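Local coordinates for protein hypothetical acetyltransferase (PDB 3S6F) that binds coenzyme A in a GNAT fold and probably transfers an acetyl group from acetyl-CoA to the amine of a substrate not yet identified, at residues I10-T15 / M95-T100; T14-V19 / I43-A48; A22-F27 / E38-I43; N65-S68 / A74-P77. One frame throughout, in Å; residues are numbered along the deposited sequence.

Contact 1 (I10-T15 / M95-T100)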
loop_
_atom_site.group_PDB
_atom_site.type_symbol
_atom_site.label_atom_id
_atom_site.label_comp_id
_atom_site.label_asym_id
_atom_site.label_seq_id
_atom_site.Cartn_x
_atom_site.Cartn_y
_atom_site.Cartn_z
ATOM N N ILE A 10 -7.668 27.627 -4.886
ATOM C CA ILE A 10 -7.767 26.159 -4.854
ATOM C C ILE A 10 -8.247 25.804 -3.488
ATOM O O ILE A 10 -7.731 26.316 -2.469
ATOM C CB ILE A 10 -6.412 25.503 -5.139
ATOM C CG1 ILE A 10 -5.962 25.799 -6.581
ATOM C CG2 ILE A 10 -6.476 23.992 -4.879
ATOM C CD1 ILE A 10 -7.023 25.478 -7.650
ATOM N N GLN A 11 -9.238 24.925 -3.457
ATOM C CA GLN A 11 -9.761 24.360 -2.243
ATOM C C GLN A 11 -9.488 22.877 -2.176
ATOM O O GLN A 11 -9.442 22.206 -3.197
ATOM C CB GLN A 11 -11.253 24.634 -2.171
ATOM C CG GLN A 11 -11.539 26.170 -2.017
ATOM C CD GLN A 11 -12.930 26.441 -1.496
ATOM O OE1 GLN A 11 -13.871 26.602 -2.277
ATOM N NE2 GLN A 11 -13.081 26.431 -0.177
ATOM N N PHE A 12 -9.376 22.359 -0.966
ATOM C CA PHE A 12 -9.065 20.945 -0.744
ATOM C C PHE A 12 -10.201 20.276 -0.013
ATOM O O PHE A 12 -10.858 20.883 0.856
ATOM C CB PHE A 12 -7.793 20.820 0.097
ATOM C CG PHE A 12 -6.601 21.402 -0.554
ATOM C CD1 PHE A 12 -6.266 22.734 -0.380
ATOM C CD2 PHE A 12 -5.758 20.616 -1.332
ATOM C CE1 PHE A 12 -5.168 23.275 -0.964
ATOM C CE2 PHE A 12 -4.654 21.147 -1.930
ATOM C CZ PHE A 12 -4.343 22.494 -1.762
ATOM N N GLN A 13 -10.419 18.996 -0.315
ATOM C CA GLN A 13 -11.382 18.198 0.408
ATOM C C GLN A 13 -10.941 16.741 0.422
ATOM O O GLN A 13 -10.151 16.314 -0.416
ATOM C CB GLN A 13 -12.813 18.364 -0.108
ATOM C CG GLN A 13 -13.053 17.826 -1.473
ATOM C CD GLN A 13 -14.437 18.143 -1.929
ATOM O OE1 GLN A 13 -14.731 19.300 -2.245
ATOM N NE2 GLN A 13 -15.295 17.151 -1.957
ATOM N N THR A 14 -11.505 15.999 1.370
ATOM C CA THR A 14 -11.148 14.618 1.617
ATOM C C THR A 14 -12.350 13.684 1.535
ATOM O O THR A 14 -12.306 12.552 2.016
ATOM C CB THR A 14 -10.456 14.494 2.987
ATOM O OG1 THR A 14 -11.375 14.928 3.996
ATOM C CG2 THR A 14 -9.188 15.324 3.054
ATOM N N THR A 15 -13.427 14.155 0.901
ATOM C CA THR A 15 -14.603 13.360 0.622
ATOM C C THR A 15 -14.973 13.547 -0.848
ATOM O O THR A 15 -14.469 14.445 -1.519
ATOM C CB THR A 15 -15.819 13.760 1.451
ATOM O OG1 THR A 15 -16.424 14.907 0.867
ATOM C CG2 THR A 15 -15.486 13.925 2.929
HETATM N N MSE A 95 0.644 15.895 -0.854
HETATM C CA MSE A 95 1.352 14.903 -0.058
HETATM C C MSE A 95 1.309 15.221 1.443
HETATM O O MSE A 95 1.033 14.345 2.273
HETATM C CB MSE A 95 2.800 14.772 -0.536
HETATM C CG MSE A 95 2.979 14.008 -1.810
HETATM SE SE MSE A 95 2.501 12.131 -1.669
HETATM C CE MSE A 95 3.899 11.626 -0.370
ATOM N N ARG A 96 1.574 16.474 1.806
ATOM C CA ARG A 96 1.495 16.817 3.220
ATOM C C ARG A 96 0.079 16.552 3.761
ATOM O O ARG A 96 -0.094 16.020 4.865
ATOM C CB ARG A 96 1.880 18.287 3.435
ATOM C CG ARG A 96 3.361 18.602 3.293
ATOM C CD ARG A 96 3.693 20.025 3.730
ATOM N NE ARG A 96 3.189 20.994 2.798
ATOM C CZ ARG A 96 3.862 21.413 1.722
ATOM N NH1 ARG A 96 5.110 20.993 1.457
ATOM N NH2 ARG A 96 3.253 22.282 0.936
ATOM N N ARG A 97 -0.942 16.925 2.989
ATOM C CA ARG A 97 -2.315 16.737 3.441
ATOM C C ARG A 97 -2.691 15.268 3.556
ATOM O O ARG A 97 -3.397 14.909 4.491
ATOM C CB ARG A 97 -3.274 17.500 2.543
ATOM C CG ARG A 97 -3.199 19.012 2.798
ATOM C CD ARG A 97 -3.993 19.782 1.776
ATOM N NE ARG A 97 -3.996 21.217 2.051
ATOM C CZ ARG A 97 -4.947 21.849 2.728
ATOM N NH1 ARG A 97 -6.009 21.223 3.207
ATOM N NH2 ARG A 97 -4.834 23.170 2.871
ATOM N N VAL A 98 -2.241 14.408 2.644
ATOM C CA VAL A 98 -2.613 12.992 2.759
ATOM C C VAL A 98 -1.888 12.345 3.946
ATOM O O VAL A 98 -2.457 11.492 4.630
ATOM C CB VAL A 98 -2.414 12.213 1.446
ATOM C CG1 VAL A 98 -0.970 11.797 1.175
ATOM C CG2 VAL A 98 -3.349 10.995 1.427
ATOM N N LEU A 99 -0.659 12.804 4.223
ATOM C CA LEU A 99 0.061 12.295 5.382
ATOM C C LEU A 99 -0.671 12.694 6.669
ATOM O O LEU A 99 -0.784 11.882 7.589
ATOM C CB LEU A 99 1.530 12.749 5.365
ATOM C CG LEU A 99 2.374 12.156 4.245
ATOM C CD1 LEU A 99 3.717 12.887 4.142
ATOM C CD2 LEU A 99 2.562 10.666 4.412
ATOM N N THR A 100 -1.234 13.886 6.710
ATOM C CA THR A 100 -2.054 14.305 7.850
ATOM C C THR A 100 -3.283 13.400 7.980
ATOM O O THR A 100 -3.635 12.945 9.094
ATOM C CB THR A 100 -2.451 15.761 7.734
ATOM O OG1 THR A 100 -1.250 16.556 7.792
ATOM C CG2 THR A 100 -3.451 16.170 8.825
#
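One face of the Phe12 ring carries the guanidinium of Arg97, the planes only 6° apart and the two centres separated by 3.9 Å. The opposite face of the ring is met, toward its rim, by CG2 of Ile10, so the phenyl group is held between a methyl of Ile10, just before the strand, and a cation of the helix. The guanidinium sits off-centre: Arg97 CZ comes closest to Phe12 CD1, at 3.5 Å, and Arg97 NH1 reaches back to Phe12 CB, at 3.6 Å, while NE lies over the middle of the ring. Arg97 CD lies over the same face and makes a CH-pi contact, 3.9 Å from the Phe12 centroid. The arginine spans the gap because its chain is extended from CG to NE (chi2 172°, chi3 177°) and crosses the phenylalanine at about a right angle. No hydrogen bond joins the two segments, whose nearest CA atoms, those of Phe12 and Arg97, are 9.0 Å apart. The contact ties edge strand 11-13 to helix 90-102 of the GNAT fold, where Phe12 also packs on Leu90 and Leu94. Outside the two segments, Glu93, one turn earlier in the helix, makes a salt bridge to Arg97 NE. The guanidinium thus combines cation-pi attraction to Phe12 with ionic attraction to Glu93, which probably helps to fix its rotation over the ring.

Contact 2 (T14-V19 / I43-A48)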
loop_
_atom_site.group_PDB
_atom_site.type_symbol
_atom_site.label_atom_id
_atom_site.label_comp_id
_atom_site.label_asym_id
_atom_site.label_seq_id
_atom_site.Cartn_x
_atom_site.Cartn_y
_atom_site.Cartn_z
ATOM N N THR A 14 -11.505 15.999 1.370
ATOM C CA THR A 14 -11.148 14.618 1.617
ATOM C C THR A 14 -12.350 13.684 1.535
ATOM O O THR A 14 -12.306 12.552 2.016
ATOM C CB THR A 14 -10.456 14.494 2.987
ATOM O OG1 THR A 14 -11.375 14.928 3.996
ATOM C CG2 THR A 14 -9.188 15.324 3.054
ATOM N N THR A 15 -13.427 14.155 0.901
ATOM C CA THR A 15 -14.603 13.360 0.622
ATOM C C THR A 15 -14.973 13.547 -0.848
ATOM O O THR A 15 -14.469 14.445 -1.519
ATOM C CB THR A 15 -15.819 13.760 1.451
ATOM O OG1 THR A 15 -16.424 14.907 0.867
ATOM C CG2 THR A 15 -15.486 13.925 2.929
ATOM N N LEU A 16 -15.884 12.716 -1.331
ATOM C CA LEU A 16 -16.455 12.844 -2.652
ATOM C C LEU A 16 -17.745 13.664 -2.656
ATOM O O LEU A 16 -18.424 13.741 -3.663
ATOM C CB LEU A 16 -16.677 11.463 -3.275
ATOM C CG LEU A 16 -15.398 10.729 -3.675
ATOM C CD1 LEU A 16 -15.676 9.240 -3.853
ATOM C CD2 LEU A 16 -14.834 11.349 -4.961
ATOM N N GLU A 17 -18.122 14.291 -1.530
ATOM C CA GLU A 17 -19.338 15.116 -1.516
ATOM C C GLU A 17 -19.164 16.267 -2.490
ATOM O O GLU A 17 -18.199 17.003 -2.423
ATOM C CB GLU A 17 -19.648 15.610 -0.099
ATOM C CG GLU A 17 -19.980 14.475 0.846
ATOM C CD GLU A 17 -20.512 14.962 2.183
ATOM O OE1 GLU A 17 -19.973 15.969 2.682
ATOM O OE2 GLU A 17 -21.485 14.411 2.747
ATOM N N GLY A 18 -20.104 16.404 -3.411
ATOM C CA GLY A 18 -20.028 17.480 -4.380
ATOM C C GLY A 18 -19.092 17.233 -5.542
ATOM O O GLY A 18 -18.852 18.146 -6.340
ATOM N N VAL A 19 -18.561 16.016 -5.673
ATOM C CA VAL A 19 -17.656 15.665 -6.772
ATOM C C VAL A 19 -18.318 14.630 -7.658
ATOM O O VAL A 19 -18.701 13.547 -7.189
ATOM C CB VAL A 19 -16.356 15.065 -6.228
ATOM C CG1 VAL A 19 -15.395 14.655 -7.376
ATOM C CG2 VAL A 19 -15.670 16.022 -5.267
ATOM N N ILE A 43 -12.257 4.444 -7.460
ATOM C CA ILE A 43 -10.953 4.296 -6.806
ATOM C C ILE A 43 -10.856 5.158 -5.551
ATOM O O ILE A 43 -10.449 4.698 -4.491
ATOM C CB ILE A 43 -9.802 4.607 -7.829
ATOM C CG1 ILE A 43 -9.710 3.507 -8.880
ATOM C CG2 ILE A 43 -8.481 4.800 -7.110
ATOM C CD1 ILE A 43 -8.861 3.869 -10.096
ATOM N N LEU A 44 -11.275 6.404 -5.697
ATOM C CA LEU A 44 -11.260 7.297 -4.553
ATOM C C LEU A 44 -12.186 6.814 -3.460
ATOM O O LEU A 44 -11.867 6.867 -2.275
ATOM C CB LEU A 44 -11.572 8.729 -5.002
ATOM C CG LEU A 44 -10.498 9.365 -5.913
ATOM C CD1 LEU A 44 -11.105 10.582 -6.625
ATOM C CD2 LEU A 44 -9.261 9.718 -5.159
ATOM N N ASP A 45 -13.382 6.343 -3.840
ATOM C CA ASP A 45 -14.352 5.852 -2.873
ATOM C C ASP A 45 -13.831 4.634 -2.115
ATOM O O ASP A 45 -14.256 4.420 -0.975
ATOM C CB ASP A 45 -15.631 5.521 -3.606
ATOM C CG ASP A 45 -16.820 5.285 -2.689
ATOM O OD1 ASP A 45 -16.921 5.941 -1.649
ATOM O OD2 ASP A 45 -17.653 4.478 -3.084
ATOM N N ARG A 46 -12.947 3.852 -2.715
ATOM C CA ARG A 46 -12.389 2.656 -2.072
ATOM C C ARG A 46 -11.088 2.910 -1.347
ATOM O O ARG A 46 -10.599 2.030 -0.644
ATOM C CB ARG A 46 -12.159 1.567 -3.124
ATOM C CG ARG A 46 -13.434 0.839 -3.540
ATOM C CD ARG A 46 -14.011 -0.124 -2.479
ATOM N NE ARG A 46 -14.941 -1.048 -3.136
ATOM C CZ ARG A 46 -14.582 -2.041 -3.954
ATOM N NH1 ARG A 46 -13.302 -2.270 -4.225
ATOM N NH2 ARG A 46 -15.517 -2.808 -4.508
ATOM N N ALA A 47 -10.462 4.068 -1.532
ATOM C CA ALA A 47 -9.239 4.424 -0.827
ATOM C C ALA A 47 -9.501 4.461 0.685
ATOM O O ALA A 47 -10.606 4.771 1.122
ATOM C CB ALA A 47 -8.718 5.784 -1.316
ATOM N N ALA A 48 -8.470 4.259 1.484
ATOM C CA ALA A 48 -8.604 4.573 2.916
ATOM C C ALA A 48 -8.870 6.050 3.115
ATOM O O ALA A 48 -9.791 6.448 3.837
ATOM C CB ALA A 48 -7.383 4.129 3.709
#
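An ST turn running into a type II beta turn, in the loop after strand 11-13, delivers a single leucine, Leu16, to Leu44 and Asp45 on the helix that begins at residue 37. Leu16 divides its two methyl groups between these neighbouring helix residues. Its CD1 rests against the backbone of the helix, 3.7 Å from Asp45 N, and is equally close to Asp45 CB; its CD2 turns to Leu44, where it lies 4.2 Å from Leu44 CD1. The leucine crosses both side chains at about a right angle, so the branches straddle the step from Leu44 to Asp45. Asp45 places CG anti to its own backbone N (chi1 -167°), and the methyl meets the CH2 group more closely than the carboxylate. The Asp45 side chain is about 5 Å from a bound calcium ion, too far for direct coordination. Two bonds shape the loop that presents Leu16: Thr15 OG1 accepts from Glu17 N at 3.0 Å, and Val19 N donates to Leu16 O, also at 3.0 Å. Gly18 adopts a positive phi of 80°, as expected for the third residue of a type II turn. Phe50 of strand 49-54 touches both leucines, extending the apolar cluster to the sheet. Across the two segments the attraction is purely van der Waals. The contact lies in the strand-loop-helix-strand segment (11-13, 37-46, 49-54) at the start of the GNAT fold, where a long loop packs on the helix.

Contact 3 (A22-F27 / E38-I43)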
loop_
_atom_site.group_PDB
_atom_site.type_symbol
_atom_site.label_atom_id
_atom_site.label_comp_id
_atom_site.label_asym_id
_atom_site.label_seq_id
_atom_site.Cartn_x
_atom_site.Cartn_y
_atom_site.Cartn_z
ATOM N N ALA A 22 -17.790 13.754 -13.864
ATOM C CA ALA A 22 -17.562 14.855 -14.812
ATOM C C ALA A 22 -16.537 15.861 -14.350
ATOM O O ALA A 22 -16.082 16.649 -15.167
ATOM C CB ALA A 22 -18.858 15.597 -15.149
ATOM N N GLN A 23 -16.230 15.889 -13.059
ATOM C CA GLN A 23 -15.243 16.764 -12.456
ATOM C C GLN A 23 -13.895 16.082 -12.221
ATOM O O GLN A 23 -12.968 16.720 -11.757
ATOM C CB GLN A 23 -15.762 17.339 -11.152
ATOM C CG GLN A 23 -16.947 18.283 -11.417
ATOM C CD GLN A 23 -17.675 18.726 -10.199
ATOM O OE1 GLN A 23 -17.904 17.924 -9.304
ATOM N NE2 GLN A 23 -18.119 19.987 -10.178
ATOM N N LEU A 24 -13.770 14.816 -12.603
ATOM C CA LEU A 24 -12.573 13.994 -12.424
ATOM C C LEU A 24 -11.902 13.666 -13.755
ATOM O O LEU A 24 -11.044 12.798 -13.804
ATOM C CB LEU A 24 -12.926 12.708 -11.648
ATOM C CG LEU A 24 -13.163 12.919 -10.159
ATOM C CD1 LEU A 24 -13.811 11.668 -9.566
ATOM C CD2 LEU A 24 -11.886 13.214 -9.409
ATOM N N GLY A 25 -12.247 14.362 -14.827
ATOM C CA GLY A 25 -11.547 14.215 -16.066
ATOM C C GLY A 25 -10.192 14.896 -16.069
ATOM O O GLY A 25 -9.920 15.800 -15.268
ATOM N N GLY A 26 -9.320 14.466 -16.987
ATOM C CA GLY A 26 -8.010 15.076 -17.183
ATOM C C GLY A 26 -6.820 14.454 -16.488
ATOM O O GLY A 26 -5.742 15.033 -16.536
ATOM N N PHE A 27 -7.016 13.314 -15.824
ATOM C CA PHE A 27 -5.947 12.619 -15.122
ATOM C C PHE A 27 -5.406 11.486 -15.971
ATOM O O PHE A 27 -5.854 11.224 -17.099
ATOM C CB PHE A 27 -6.438 12.190 -13.743
ATOM C CG PHE A 27 -6.657 13.354 -12.846
ATOM C CD1 PHE A 27 -5.576 14.065 -12.350
ATOM C CD2 PHE A 27 -7.924 13.794 -12.524
ATOM C CE1 PHE A 27 -5.759 15.182 -11.566
ATOM C CE2 PHE A 27 -8.096 14.896 -11.702
ATOM C CZ PHE A 27 -7.001 15.591 -11.240
ATOM N N GLU A 38 -15.215 7.886 -14.222
ATOM C CA GLU A 38 -16.120 7.092 -13.395
ATOM C C GLU A 38 -15.344 6.084 -12.550
ATOM O O GLU A 38 -15.617 5.907 -11.348
ATOM C CB GLU A 38 -17.148 6.370 -14.272
ATOM C CG GLU A 38 -18.144 7.300 -14.986
ATOM C CD GLU A 38 -17.593 8.127 -16.200
ATOM O OE1 GLU A 38 -16.514 7.837 -16.852
ATOM O OE2 GLU A 38 -18.299 9.141 -16.525
ATOM N N THR A 39 -14.344 5.428 -13.145
ATOM C CA THR A 39 -13.506 4.518 -12.406
ATOM C C THR A 39 -12.670 5.231 -11.360
ATOM O O THR A 39 -12.493 4.731 -10.249
ATOM C CB THR A 39 -12.668 3.635 -13.341
ATOM O OG1 THR A 39 -13.599 2.878 -14.134
ATOM C CG2 THR A 39 -11.752 2.694 -12.556
ATOM N N LEU A 40 -12.126 6.397 -11.693
ATOM C CA LEU A 40 -11.400 7.191 -10.714
ATOM C C LEU A 40 -12.269 7.511 -9.495
ATOM O O LEU A 40 -11.814 7.438 -8.366
ATOM C CB LEU A 40 -10.780 8.436 -11.363
ATOM C CG LEU A 40 -9.992 9.359 -10.411
ATOM C CD1 LEU A 40 -8.925 8.629 -9.612
ATOM C CD2 LEU A 40 -9.372 10.514 -11.206
ATOM N N TRP A 41 -13.528 7.864 -9.741
ATOM C CA TRP A 41 -14.436 8.121 -8.636
ATOM C C TRP A 41 -14.507 6.888 -7.728
ATOM O O TRP A 41 -14.411 6.978 -6.502
ATOM C CB TRP A 41 -15.825 8.499 -9.207
ATOM C CG TRP A 41 -16.763 9.165 -8.246
ATOM C CD1 TRP A 41 -17.041 10.495 -8.201
ATOM C CD2 TRP A 41 -17.523 8.561 -7.201
ATOM N NE1 TRP A 41 -17.912 10.766 -7.205
ATOM C CE2 TRP A 41 -18.248 9.606 -6.570
ATOM C CE3 TRP A 41 -17.684 7.259 -6.729
ATOM C CZ2 TRP A 41 -19.079 9.390 -5.513
ATOM C CZ3 TRP A 41 -18.533 7.056 -5.653
ATOM C CH2 TRP A 41 -19.190 8.138 -5.047
ATOM N N ARG A 42 -14.654 5.701 -8.315
ATOM C CA ARG A 42 -14.701 4.460 -7.518
ATOM C C ARG A 42 -13.381 4.181 -6.785
ATOM O O ARG A 42 -13.392 3.742 -5.625
ATOM C CB ARG A 42 -15.125 3.271 -8.359
ATOM C CG ARG A 42 -16.520 3.366 -8.957
ATOM C CD ARG A 42 -16.929 2.029 -9.683
ATOM N NE ARG A 42 -16.064 1.675 -10.855
ATOM C CZ ARG A 42 -15.232 0.634 -10.993
ATOM N NH1 ARG A 42 -15.052 -0.268 -10.029
ATOM N NH2 ARG A 42 -14.527 0.511 -12.126
ATOM N N ILE A 43 -12.257 4.444 -7.460
ATOM C CA ILE A 43 -10.953 4.296 -6.806
ATOM C C ILE A 43 -10.856 5.158 -5.551
ATOM O O ILE A 43 -10.449 4.698 -4.491
ATOM C CB ILE A 43 -9.802 4.607 -7.829
ATOM C CG1 ILE A 43 -9.710 3.507 -8.880
ATOM C CG2 ILE A 43 -8.481 4.800 -7.110
ATOM C CD1 ILE A 43 -8.861 3.869 -10.096
#
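In the N-terminal part of this GNAT fold, the loop before helix 37-46 folds back on the helix, and Leu24 and Phe27 of the loop meet Leu40 and Trp41 on successive helix positions. The side-chain torsions set the pairing of Leu24 and Leu40. Both loop residues carry CG anti to the carbonyl carbon, Leu24 with chi1 -75°, whereas both helix residues place CG anti to the backbone N, Leu40 with chi1 180°. Leu24 then forks: its CD1 goes to the indole, 3.7 Å from Trp41 CD1, and its CD2 goes to Leu40, 4.1 Å from Leu40 CD2. Leu40 CD2 is the hub of the contact, since it also lies 3.8 Å from Phe27 CD2 and 3.8 Å from the carbonyl oxygen Leu24 O. Leu40 crosses both loop side chains at about a right angle. Gly26, between the two apolar loop residues, has a positive phi, part of the bend that brings Phe27 back toward Leu40. The Phe27 ring also meets Phe63 of strand 60-68 edge-to-face, which links the cluster to the sheet. Trp41 NE1 donates to Val19 O, next to the CD1 that meets Leu24, so the polar atom of the indole is engaged beside its apolar contact. Leu24 O touches Leu40 CD2 and also lies in the plane of the Phe27 ring, at its edge.

Contact 4 (N65-S68 / A74-P77)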
loop_
_atom_site.group_PDB
_atom_site.type_symbol
_atom_site.label_atom_id
_atom_site.label_comp_id
_atom_site.label_asym_id
_atom_site.label_seq_id
_atom_site.Cartn_x
_atom_site.Cartn_y
_atom_site.Cartn_z
ATOM N N ASN A 65 -4.260 9.524 -3.422
ATOM C CA ASN A 65 -4.988 8.537 -2.640
ATOM C C ASN A 65 -4.042 7.725 -1.777
ATOM O O ASN A 65 -2.825 7.730 -1.973
ATOM C CB ASN A 65 -5.865 7.614 -3.510
ATOM C CG ASN A 65 -5.060 6.649 -4.388
ATOM O OD1 ASN A 65 -3.957 6.971 -4.815
ATOM N ND2 ASN A 65 -5.678 5.508 -4.714
ATOM N N ALA A 66 -4.617 6.957 -0.847
ATOM C CA ALA A 66 -3.815 6.131 0.036
ATOM C C ALA A 66 -4.616 4.907 0.462
ATOM O O ALA A 66 -5.835 4.978 0.716
ATOM C CB ALA A 66 -3.312 6.890 1.259
ATOM N N LEU A 67 -3.884 3.814 0.608
ATOM C CA LEU A 67 -4.354 2.574 1.236
ATOM C C LEU A 67 -3.805 2.559 2.643
ATOM O O LEU A 67 -2.697 3.047 2.881
ATOM C CB LEU A 67 -3.812 1.363 0.468
ATOM C CG LEU A 67 -3.901 1.431 -1.064
ATOM C CD1 LEU A 67 -3.263 0.169 -1.665
ATOM C CD2 LEU A 67 -5.321 1.679 -1.596
ATOM N N SER A 68 -4.528 1.984 3.606
ATOM C CA SER A 68 -4.056 1.975 4.980
ATOM C C SER A 68 -4.765 0.893 5.783
ATOM O O SER A 68 -5.918 0.568 5.494
ATOM C CB SER A 68 -4.382 3.337 5.617
ATOM O OG SER A 68 -3.839 3.394 6.921
ATOM N N ALA A 74 0.593 2.196 5.549
ATOM C CA ALA A 74 -0.121 2.831 4.486
ATOM C C ALA A 74 0.752 2.890 3.244
ATOM O O ALA A 74 1.983 2.863 3.305
ATOM C CB ALA A 74 -0.582 4.229 4.881
ATOM N N SER A 75 0.111 2.967 2.080
ATOM C CA SER A 75 0.826 3.229 0.848
ATOM C C SER A 75 0.046 4.179 -0.034
ATOM O O SER A 75 -1.174 4.277 0.047
ATOM C CB SER A 75 1.133 1.945 0.089
ATOM O OG SER A 75 -0.077 1.355 -0.415
ATOM N N ILE A 76 0.775 4.873 -0.904
ATOM C CA ILE A 76 0.231 5.958 -1.733
ATOM C C ILE A 76 0.300 5.553 -3.200
ATOM O O ILE A 76 1.355 5.679 -3.807
ATOM C CB ILE A 76 0.957 7.283 -1.470
ATOM C CG1 ILE A 76 0.754 7.664 0.060
ATOM C CG2 ILE A 76 0.433 8.390 -2.400
ATOM C CD1 ILE A 76 1.561 8.827 0.585
ATOM N N PRO A 77 -0.788 5.006 -3.768
ATOM C CA PRO A 77 -0.695 4.531 -5.143
ATOM C C PRO A 77 -0.542 5.597 -6.208
ATOM O O PRO A 77 0.174 5.386 -7.187
ATOM C CB PRO A 77 -2.017 3.741 -5.328
ATOM C CG PRO A 77 -2.424 3.345 -3.935
ATOM C CD PRO A 77 -2.021 4.537 -3.104
#
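Leu67 and Ser75 form an antiparallel hydrogen-bonded pair, and their two backbone bonds are the polar framework of this contact. Leu67 N donates to Ser75 O at 2.8 Å; in return Ser75 N donates to Leu67 O at 2.9 Å. Ser68 and Ala74 follow as a non-hydrogen-bonded pair. CA-H...O contacts add to these bonds: Ala66 CA lies 3.2 Å from Ser75 O, and Ile76 CA lies 3.5 Å from Asn65 O, a buried carbonyl oxygen without a hydrogen-bonding partner. The apolar contact to Pro77 comes from Leu67, whose CG lies 3.8 Å from Pro77 CG. A separate van der Waals contact brings Asn65 OD1 to 3.5 Å from Pro77 CD, and the same oxygen accepts a weak hydrogen bond from Leu78 N. The Asn65 side chain crosses Pro77 at about a right angle, its chi1 of 69° setting CG between backbone N and carbonyl carbon. In one of its two conformers Ser75 OG hydrogen-bonds to Ser75 OG of the second subunit. Strands 60-68 and 73-81 thus make a beta hairpin in the interior of the sheet, flanked by strands 49-54 and 107-112. Ala66 and Ala74 pack on Leu102 of helix 90-102, and Ile76 reaches strand 107-112.

Taken together, the four contacts follow one chain through the GNAT fold. Contacts 1 and 2 start from the same stretch and share Thr14 and Thr15; contact 3 closes before contact 2 does, and contact 4 comes later, inside the span bridged by contact 1. Contacts 2 and 3, centres about 10 Å apart, hold the loop on helix 37-46. Contact 1 sets helix 90-102 on an outer strand and contact 4 is the hairpin itself; their centres are about 13 Å apart, and Met95 and Val98 pack on Ile76. The centre of contact 3 lies about 17 Å from those of both. All four reach the second subunit, and strand 73-81 and helix 90-102 also carry coenzyme A-binding residues.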